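Local coordinates for prohead core protein protease (Enterobacteria phage T4, PDB 5JBL) that acts as a serine protease of the prohead inner core, cutting itself and many prohead proteins after L/I-X-E motifs so that space is freed for the phage genome, at residues E67-N70 with R74-P77. The protein carries 3 engineered substitutions. Numbering follows the deposited sequence.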
ATOM      1  N   GLU C  67      -3.133  -2.646  39.942  1.00 23.30           N
ATOM      2  CA  GLU C  67      -2.511  -2.400  41.247  1.00 30.04           C
ATOM      3  C   GLU C  67      -0.996  -2.261  41.149  1.00 31.23           C
ATOM      4  O   GLU C  67      -0.277  -2.541  42.107  1.00 37.15           O
ATOM      5  CB  GLU C  67      -2.878  -3.500  42.246  1.00 30.63           C
ATOM      6  CG  GLU C  67      -4.363  -3.623  42.526  1.00 44.74           C
ATOM      7  CD  GLU C  67      -4.922  -2.436  43.296  1.00 49.11           C
ATOM      8  OE1 GLU C  67      -4.138  -1.721  43.964  1.00 52.55           O
ATOM      9  OE2 GLU C  67      -6.153  -2.225  43.241  1.00 47.38           O
ATOM     10  N   VAL C  68      -0.489  -1.840  39.994  1.00 28.50           N
ATOM     11  CA  VAL C  68       0.924  -1.515  39.854  1.00 33.72           C
ATOM     12  C   VAL C  68       1.054  -0.202  39.096  1.00 30.91           C
ATOM     13  O   VAL C  68       0.237   0.120  38.230  1.00 30.68           O
ATOM     14  CB  VAL C  68       1.712  -2.639  39.150  1.00 34.31           C
ATOM     15  CG1 VAL C  68       1.763  -3.875  40.027  1.00 37.40           C
ATOM     16  CG2 VAL C  68       1.098  -2.965  37.818  1.00 34.46           C
ATOM     17  N   VAL C  69       2.072   0.577  39.453  1.00 30.27           N
ATOM     18  CA  VAL C  69       2.399   1.776  38.689  1.00 29.30           C
ATOM     19  C   VAL C  69       3.062   1.350  37.385  1.00 30.09           C
ATOM     20  O   VAL C  69       4.142   0.747  37.394  1.00 25.51           O
ATOM     21  CB  VAL C  69       3.303   2.712  39.504  1.00 30.25           C
ATOM     22  CG1 VAL C  69       3.646   3.971  38.699  1.00 29.75           C
ATOM     23  CG2 VAL C  69       2.628   3.076  40.808  1.00 27.01           C
ATOM     24  N   ASN C  70       2.411   1.645  36.254  1.00 26.49           N
ATOM     25  CA  ASN C  70       2.893   1.159  34.968  1.00 26.39           C
ATOM     26  C   ASN C  70       3.880   2.159  34.362  1.00 29.35           C
ATOM     27  O   ASN C  70       4.275   3.144  34.994  1.00 22.83           O
ATOM     28  CB  ASN C  70       1.726   0.837  34.022  1.00 25.63           C
ATOM     29  CG  ASN C  70       0.964   2.071  33.520  1.00 27.27           C
ATOM     30  OD1 ASN C  70       1.391   3.212  33.679  1.00 25.39           O
ATOM     31  ND2 ASN C  70      -0.171   1.819  32.874  1.00 22.76           N
ATOM     32  N   ARG C  74       0.804   5.367  35.738  1.00 30.98           N
ATOM     33  CA  ARG C  74      -0.614   5.220  36.034  1.00 27.04           C
ATOM     34  C   ARG C  74      -0.865   3.890  36.725  1.00 23.63           C
ATOM     35  O   ARG C  74      -0.246   2.879  36.386  1.00 28.54           O
ATOM     36  CB  ARG C  74      -1.452   5.289  34.752  1.00 28.59           C
ATOM     37  CG  ARG C  74      -1.376   6.620  34.076  1.00 27.62           C
ATOM     38  CD  ARG C  74      -1.901   6.516  32.674  1.00 24.58           C
ATOM     39  NE  ARG C  74      -1.755   7.782  31.975  1.00 30.12           N
ATOM     40  CZ  ARG C  74      -1.929   7.934  30.669  1.00 32.10           C
ATOM     41  NH1 ARG C  74      -2.251   6.887  29.920  1.00 30.13           N
ATOM     42  NH2 ARG C  74      -1.789   9.136  30.121  1.00 33.92           N
ATOM     43  N   LEU C  75      -1.794   3.890  37.672  1.00 23.14           N
ATOM     44  CA  LEU C  75      -2.175   2.684  38.387  1.00 25.56           C
ATOM     45  C   LEU C  75      -3.652   2.428  38.136  1.00 23.79           C
ATOM     46  O   LEU C  75      -4.478   3.332  38.321  1.00 26.11           O
ATOM     47  CB  LEU C  75      -1.898   2.832  39.892  1.00 28.74           C
ATOM     48  CG  LEU C  75      -2.175   1.629  40.804  1.00 29.79           C
ATOM     49  CD1 LEU C  75      -1.198   1.631  41.964  1.00 26.59           C
ATOM     50  CD2 LEU C  75      -3.603   1.623  41.342  1.00 29.86           C
ATOM     51  N   TYR C  76      -3.983   1.187  37.745  1.00 22.47           N
ATOM     52  CA  TYR C  76      -5.368   0.786  37.552  1.00 20.29           C
ATOM     53  C   TYR C  76      -5.839   0.013  38.778  1.00 21.60           C
ATOM     54  O   TYR C  76      -5.368  -1.108  39.000  1.00 22.89           O
ATOM     55  CB  TYR C  76      -5.511  -0.073  36.293  1.00 23.39           C
ATOM     56  CG  TYR C  76      -5.397   0.702  35.005  1.00 22.75           C
ATOM     57  CD1 TYR C  76      -4.178   1.226  34.590  1.00 20.17           C
ATOM     58  CD2 TYR C  76      -6.511   0.916  34.207  1.00 21.82           C
ATOM     59  CE1 TYR C  76      -4.076   1.954  33.416  1.00 18.79           C
ATOM     60  CE2 TYR C  76      -6.420   1.627  33.043  1.00 20.06           C
ATOM     61  CZ  TYR C  76      -5.208   2.138  32.646  1.00 23.28           C
ATOM     62  OH  TYR C  76      -5.162   2.851  31.476  1.00 24.41           O
ATOM     63  N   PRO C  77      -6.740   0.550  39.599  1.00 23.28           N
ATOM     64  CA  PRO C  77      -7.232  -0.219  40.756  1.00 29.01           C
ATOM     65  C   PRO C  77      -7.942  -1.493  40.314  1.00 26.79           C
ATOM     66  O   PRO C  77      -8.590  -1.532  39.263  1.00 26.86           O
ATOM     67  CB  PRO C  77      -8.193   0.757  41.451  1.00 30.28           C
ATOM     68  CG  PRO C  77      -7.707   2.137  41.029  1.00 24.99           C
ATOM     69  CD  PRO C  77      -7.235   1.940  39.600  1.00 25.07           C
TER
HETATM   70  O   HOH W   1      -2.177  -0.684  37.394  1.00 21.10           O
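Glu-67 to Asn-70 run antiparallel to Arg-74 to Pro-77 in an irregular hairpin-like turn that links strand 53-65 to strand 74-75. Backbone bonds hold its two ends. Glu-67 N donates to Tyr-76 O (2.9 Å), and Asn-70 N donates to Arg-74 O (2.9 Å). Between them a water takes the place of a direct bond: it donates to Val-68 O (2.7 Å) and accepts from Tyr-76 N (2.6 Å). The same water lies at the edge of the Tyr-76 ring, in its plane. Val-68 O also receives a CA-H...O contact from Leu-75.

Asn-70 swings its amide across to the facing segment, with CG between the backbone N and the carbonyl carbon (chi1 70°). Its OD1 thereby accepts from Arg-74 N (3.0 Å), which approaches from above the carbonyl plane. Its ND2 stands at the edge of the Tyr-76 ring, 3.9 Å from CE1, with amide and ring planes 55° apart. Leu-75 lays CD1 alongside the backbone, 4.0 Å from Glu-67 C, and also touches the Val-69 side chain. Glu-67 bends at chi2 (-69°) and brings OE2 to 3.4 Å from Pro-77 CA. There OE2 accepts from Lys-78 N, at the start of helix 78-93.

Asn-70 ND2 hydrogen-bonds OE1 of Glu-28, while Arg-74 NH1 forms a salt bridge and Tyr-76 OH a hydrogen bond with its OE2. Glu-28, on strand 24-29, precedes an inferred autolysis cut before Thr-29. This is consistent with the turn helping to hold the N-terminal segment that blocks the catalytic centre. Leu-75 pairs with strand 174-176, Tyr-76 meets Phe-180 edge-to-face, and Pro-77 leads into helix 78-93.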